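Farnesyl diphosphate synthase (Rhodobacter capsulatus, PDB 3M0G) probably condenses farnesyl diphosphate with isopentenyl diphosphate to form geranylgeranyl diphosphate, a magnesium-dependent step toward carotenoids and other isoprenoids. Local coordinates at residues E5-V10 with R45-I50; A13-M18 with A37-K42. All blocks are in the same frame, centred on the assembly; numbering follows the deposited sequence.

In the fold
Both interactions use helix 3-23, the first helix of an all-helical isoprenoid synthase fold, at successive places along its length. Interaction 1 is a core contact: the N-terminal part of the helix packs on helix 44-55 mainly through apolar side chains, with the stem of Arg6, against one aromatic ring. Interaction 2 is only partly buried. There the next turns of the same helix meet the loop that leads from helix 29-37 into helix 44-55, and a carboxylate bonded to a backbone amide joins a small apolar patch. Interaction 2 is nested within the chain loop that interaction 1 closes, and the two touch where Val14 CG2 packs on Ala46 CB.

Interaction 1 of 2, residues E5-V10 with R45-I50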
loop_
_atom_site.group_PDB
_atom_site.type_symbol
_atom_site.label_atom_id
_atom_site.label_comp_id
_atom_site.label_asym_id
_atom_site.label_seq_id
_atom_site.Cartn_x
_atom_site.Cartn_y
_atom_site.Cartn_z
ATOM N N GLU B 5 -3.958 28.132 -15.986
ATOM C CA GLU B 5 -3.869 27.377 -17.225
ATOM C C GLU B 5 -3.026 26.127 -17.006
ATOM O O GLU B 5 -3.413 25.046 -17.425
ATOM C CB GLU B 5 -3.264 28.245 -18.336
ATOM C CG GLU B 5 -3.271 27.620 -19.726
ATOM C CD GLU B 5 -2.250 28.253 -20.665
ATOM O OE1 GLU B 5 -1.095 28.477 -20.236
ATOM O OE2 GLU B 5 -2.599 28.513 -21.835
ATOM N N ARG B 6 -1.885 26.293 -16.338
ATOM C CA ARG B 6 -0.995 25.179 -16.022
ATOM C C ARG B 6 -1.699 24.141 -15.141
ATOM O O ARG B 6 -1.541 22.935 -15.339
ATOM C CB ARG B 6 0.291 25.688 -15.354
ATOM C CG ARG B 6 1.401 24.644 -15.229
ATOM C CD ARG B 6 1.874 24.156 -16.595
ATOM N NE ARG B 6 2.506 22.842 -16.516
ATOM C CZ ARG B 6 3.819 22.629 -16.518
ATOM N NH1 ARG B 6 4.280 21.388 -16.439
ATOM N NH2 ARG B 6 4.676 23.640 -16.577
ATOM N N LEU B 7 -2.489 24.625 -14.188
ATOM C CA LEU B 7 -3.260 23.773 -13.299
ATOM C C LEU B 7 -4.295 22.984 -14.095
ATOM O O LEU B 7 -4.495 21.792 -13.862
ATOM C CB LEU B 7 -3.945 24.634 -12.233
ATOM C CG LEU B 7 -4.287 24.073 -10.853
ATOM C CD1 LEU B 7 -3.337 22.958 -10.400
ATOM C CD2 LEU B 7 -4.321 25.225 -9.830
ATOM N N LYS B 8 -4.923 23.664 -15.051
ATOM C CA LYS B 8 -5.940 23.073 -15.916
ATOM C C LYS B 8 -5.341 22.029 -16.864
ATOM O O LYS B 8 -5.950 20.977 -17.087
ATOM C CB LYS B 8 -6.649 24.168 -16.719
ATOM C CG LYS B 8 -8.172 24.089 -16.713
ATOM C CD LYS B 8 -8.715 22.948 -17.569
ATOM C CE LYS B 8 -10.232 22.845 -17.438
ATOM N NZ LYS B 8 -10.744 21.545 -17.951
ATOM N N GLU B 9 -4.156 22.325 -17.411
ATOM C CA GLU B 9 -3.426 21.388 -18.277
ATOM C C GLU B 9 -3.072 20.091 -17.543
ATOM O O GLU B 9 -3.225 18.997 -18.100
ATOM C CB GLU B 9 -2.157 22.036 -18.856
ATOM C CG GLU B 9 -2.417 23.059 -19.957
ATOM C CD GLU B 9 -1.170 23.848 -20.372
ATOM O OE1 GLU B 9 -1.244 25.104 -20.385
ATOM O OE2 GLU B 9 -0.126 23.225 -20.686
ATOM N N VAL B 10 -2.615 20.225 -16.293
ATOM C CA VAL B 10 -2.282 19.078 -15.443
ATOM C C VAL B 10 -3.528 18.256 -15.094
ATOM O O VAL B 10 -3.499 17.037 -15.215
ATOM C CB VAL B 10 -1.495 19.494 -14.158
ATOM C CG1 VAL B 10 -1.563 18.418 -13.079
ATOM C CG2 VAL B 10 -0.033 19.804 -14.494
ATOM N N ARG B 45 -1.345 17.652 -5.862
ATOM C CA ARG B 45 -0.180 16.807 -5.659
ATOM C C ARG B 45 0.451 16.407 -6.992
ATOM O O ARG B 45 1.662 16.550 -7.188
ATOM C CB ARG B 45 -0.570 15.618 -4.793
ATOM C CG ARG B 45 -0.966 16.085 -3.394
ATOM C CD ARG B 45 -1.739 15.019 -2.612
ATOM N NE ARG B 45 -2.254 15.562 -1.355
ATOM C CZ ARG B 45 -3.363 16.305 -1.248
ATOM N NH1 ARG B 45 -4.084 16.618 -2.318
ATOM N NH2 ARG B 45 -3.744 16.753 -0.062
ATOM N N ALA B 46 -0.395 15.952 -7.914
ATOM C CA ALA B 46 0.021 15.629 -9.269
ATOM C C ALA B 46 0.688 16.855 -9.897
ATOM O O ALA B 46 1.675 16.738 -10.622
ATOM C CB ALA B 46 -1.168 15.200 -10.076
ATOM N N PHE B 47 0.170 18.040 -9.565
ATOM C CA PHE B 47 0.712 19.277 -10.091
ATOM C C PHE B 47 2.118 19.521 -9.538
ATOM O O PHE B 47 3.035 19.798 -10.283
ATOM C CB PHE B 47 -0.244 20.439 -9.793
ATOM C CG PHE B 47 0.228 21.764 -10.290
ATOM C CD1 PHE B 47 -0.050 22.176 -11.591
ATOM C CD2 PHE B 47 0.928 22.619 -9.447
ATOM C CE1 PHE B 47 0.379 23.420 -12.054
ATOM C CE2 PHE B 47 1.358 23.871 -9.899
ATOM C CZ PHE B 47 1.083 24.268 -11.200
ATOM N N LEU B 48 2.291 19.360 -8.234
ATOM C CA LEU B 48 3.590 19.512 -7.569
ATOM C C LEU B 48 4.680 18.540 -8.036
ATOM O O LEU B 48 5.873 18.904 -8.076
ATOM C CB LEU B 48 3.421 19.371 -6.051
ATOM C CG LEU B 48 2.743 20.509 -5.278
ATOM C CD1 LEU B 48 2.608 20.054 -3.828
ATOM C CD2 LEU B 48 3.565 21.760 -5.336
ATOM N N ALA B 49 4.271 17.335 -8.409
ATOM C CA ALA B 49 5.184 16.325 -8.917
ATOM C C ALA B 49 5.663 16.758 -10.283
ATOM O O ALA B 49 6.869 16.805 -10.551
ATOM C CB ALA B 49 4.479 14.966 -9.014
ATOM N N ILE B 50 4.706 17.090 -11.144
ATOM C CA ILE B 50 5.024 17.504 -12.520
ATOM C C ILE B 50 5.817 18.809 -12.578
ATOM O O ILE B 50 6.672 19.016 -13.481
ATOM C CB ILE B 50 3.731 17.625 -13.372
ATOM C CG1 ILE B 50 3.160 16.224 -13.648
ATOM C CG2 ILE B 50 4.016 18.361 -14.699
ATOM C CD1 ILE B 50 1.671 16.177 -14.054
#
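Leu7, Val10 and Arg6 pack against the ring of Phe47 where helices 3-23 and 44-55 cross in the all-helical isoprenoid synthase fold. The short segments run at 103° to each other, their axes 9.9 Å apart at closest approach. Phe47 has CG anti to its backbone N (chi1 180°), which carries the ring out toward helix 3-23. Leu7 crosses the ring at about a right angle, and Leu7 CD1 lies over one face, 4.0 Å from the centroid of the Phe47 ring and 29° off the normal, a CH-pi contact that suits a terminal methyl of a branched side chain. Arg6 comes instead to the edge, Arg6 CG lying 3.6 Å from Phe47 CE1; its aliphatic stem packs on the ring, and NH1 passes Ile50 CG2 at 3.5 Å on its way to a salt bridge with Glu51, which pairs the charge beside an apolar core. Val10 is short enough to sit at the closest backbone approach, with CB in the ring plane and CG2 3.7 Å from Phe47 CD1. Thr276 and Cys280 of helix 275-285 also touch Phe47. An alanine in place of Phe47 would take the ring away and is likely to open a gap between the helices, with Leu7 CD1 losing its aromatic face. Val10 CG2 also meets Ile50 CD1, tip to tip, at 4.0 Å.

Interaction 2 of 2, residues A13-M18 with A37-K42; sequences AVETAM and AAQGGK. Unlike the reference sequence in segment 13-18: Ala13 (reference Gly), Thr16 (reference Ala).
The first torsion of Glu15 turns CG away from its own amide nitrogen, and a sharp bend at chi2 (81°) then swings the carboxylate from the flank of the helix to the backbone of Gly40. In Met18, one turn on and present as selenomethionine, chi1 (-177°) sets CG against Ala38 CB, and the bend at chi2 keeps the selenium beside the same methyl. The polar half of the contact is one well-formed hydrogen bond: Gly40 N donates to Glu15 OE1 over 2.9 Å, nearly straight at 171°. The amide comes from the syn side of the oxygen and only slightly out of the carboxylate plane. Arg43 forms a salt bridge with the same OE1, so two donors grip one oxygen, and the pairing would be expected to favour the charged carboxylate. Arg43 also bonds Ala38 O, tying the loop to itself and to the helix. Glycine fits position 40 because its phi is positive, and position 41 because a side chain there would run into the carbonyl O of Gly40. These glycines belong to the GGKR sequence that, in relatives of this family, lies at the isopentenyl diphosphate site. In the apolar half, Met18 CG meets Ala38 CB at 3.7 Å, the small methyl admitting the flexible side chain closely. The loop that joins helix 29-37 to helix 44-55 is held against helix 3-23 by these contacts, while helix 60-81 meets the same helix through Leu68 on Ala17 and Glu71 on Met18.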
loop_
_atom_site.group_PDB
_atom_site.type_symbol
_atom_site.label_atom_id
_atom_site.label_comp_id
_atom_site.label_asym_id
_atom_site.label_seq_id
_atom_site.Cartn_x
_atom_site.Cartn_y
_atom_site.Cartn_z
ATOM N N ALA B 13 -4.635 16.245 -18.216
ATOM C CA ALA B 13 -3.670 15.225 -18.572
ATOM C C ALA B 13 -3.774 14.080 -17.577
ATOM O O ALA B 13 -3.785 12.917 -17.975
ATOM C CB ALA B 13 -2.271 15.802 -18.595
ATOM N N VAL B 14 -3.889 14.420 -16.291
ATOM C CA VAL B 14 -4.000 13.405 -15.240
ATOM C C VAL B 14 -5.291 12.610 -15.328
ATOM O O VAL B 14 -5.261 11.389 -15.190
ATOM C CB VAL B 14 -3.818 13.983 -13.827
ATOM C CG1 VAL B 14 -4.055 12.898 -12.759
ATOM C CG2 VAL B 14 -2.423 14.546 -13.674
ATOM N N GLU B 15 -6.415 13.289 -15.560
ATOM C CA GLU B 15 -7.703 12.608 -15.708
ATOM C C GLU B 15 -7.693 11.534 -16.794
ATOM O O GLU B 15 -8.219 10.442 -16.589
ATOM C CB GLU B 15 -8.842 13.613 -15.941
ATOM C CG GLU B 15 -10.241 13.001 -15.942
ATOM C CD GLU B 15 -10.816 12.775 -14.545
ATOM O OE1 GLU B 15 -10.046 12.685 -13.565
ATOM O OE2 GLU B 15 -12.059 12.692 -14.435
ATOM N N THR B 16 -7.078 11.846 -17.940
ATOM C CA THR B 16 -7.007 10.937 -19.068
ATOM C C THR B 16 -6.091 9.765 -18.750
ATOM O O THR B 16 -6.453 8.608 -18.965
ATOM C CB THR B 16 -6.476 11.666 -20.351
ATOM O OG1 THR B 16 -7.214 12.871 -20.557
ATOM C CG2 THR B 16 -6.607 10.781 -21.585
ATOM N N ALA B 17 -4.907 10.084 -18.234
ATOM C CA ALA B 17 -3.903 9.087 -17.909
ATOM C C ALA B 17 -4.396 8.131 -16.823
ATOM O O ALA B 17 -4.236 6.916 -16.961
ATOM C CB ALA B 17 -2.606 9.762 -17.487
HETATM N N MSE B 18 -5.007 8.678 -15.770
HETATM C CA MSE B 18 -5.535 7.855 -14.672
HETATM C C MSE B 18 -6.607 6.875 -15.136
HETATM O O MSE B 18 -6.550 5.689 -14.801
HETATM C CB MSE B 18 -6.081 8.714 -13.538
HETATM C CG MSE B 18 -6.570 7.879 -12.358
HETATM SE SE MSE B 18 -5.080 7.159 -11.380
HETATM C CE MSE B 18 -4.618 8.752 -10.339
ATOM N N ALA B 37 -13.223 6.712 -7.620
ATOM C CA ALA B 37 -12.490 7.375 -6.525
ATOM C C ALA B 37 -11.360 8.243 -7.039
ATOM O O ALA B 37 -11.057 9.282 -6.459
ATOM C CB ALA B 37 -11.956 6.355 -5.560
ATOM N N ALA B 38 -10.761 7.824 -8.145
ATOM C CA ALA B 38 -9.632 8.529 -8.731
ATOM C C ALA B 38 -10.016 9.602 -9.752
ATOM O O ALA B 38 -9.143 10.264 -10.291
ATOM C CB ALA B 38 -8.655 7.514 -9.342
ATOM N N GLN B 39 -11.317 9.772 -10.003
ATOM C CA GLN B 39 -11.828 10.767 -10.947
ATOM C C GLN B 39 -11.868 12.145 -10.294
ATOM O O GLN B 39 -12.231 12.275 -9.117
ATOM C CB GLN B 39 -13.244 10.392 -11.422
ATOM C CG GLN B 39 -13.310 9.402 -12.572
ATOM C CD GLN B 39 -14.681 8.717 -12.732
ATOM O OE1 GLN B 39 -15.722 9.239 -12.304
ATOM N NE2 GLN B 39 -14.679 7.553 -13.365
ATOM N N GLY B 40 -11.492 13.167 -11.059
ATOM C CA GLY B 40 -11.649 14.560 -10.629
ATOM C C GLY B 40 -10.685 15.014 -9.548
ATOM O O GLY B 40 -9.683 14.353 -9.286
ATOM N N GLY B 41 -11.000 16.145 -8.920
ATOM C CA GLY B 41 -10.118 16.760 -7.930
ATOM C C GLY B 41 -9.251 17.831 -8.568
ATOM O O GLY B 41 -9.034 17.822 -9.787
ATOM N N LYS B 42 -8.749 18.746 -7.739
ATOM C CA LYS B 42 -7.955 19.878 -8.214
ATOM C C LYS B 42 -6.548 19.451 -8.648
ATOM O O LYS B 42 -5.864 20.181 -9.377
ATOM C CB LYS B 42 -7.915 21.000 -7.162
ATOM C CG LYS B 42 -6.915 20.769 -6.045
ATOM C CD LYS B 42 -7.177 21.601 -4.792
ATOM C CE LYS B 42 -6.007 21.408 -3.831
ATOM N NZ LYS B 42 -6.417 21.199 -2.426
#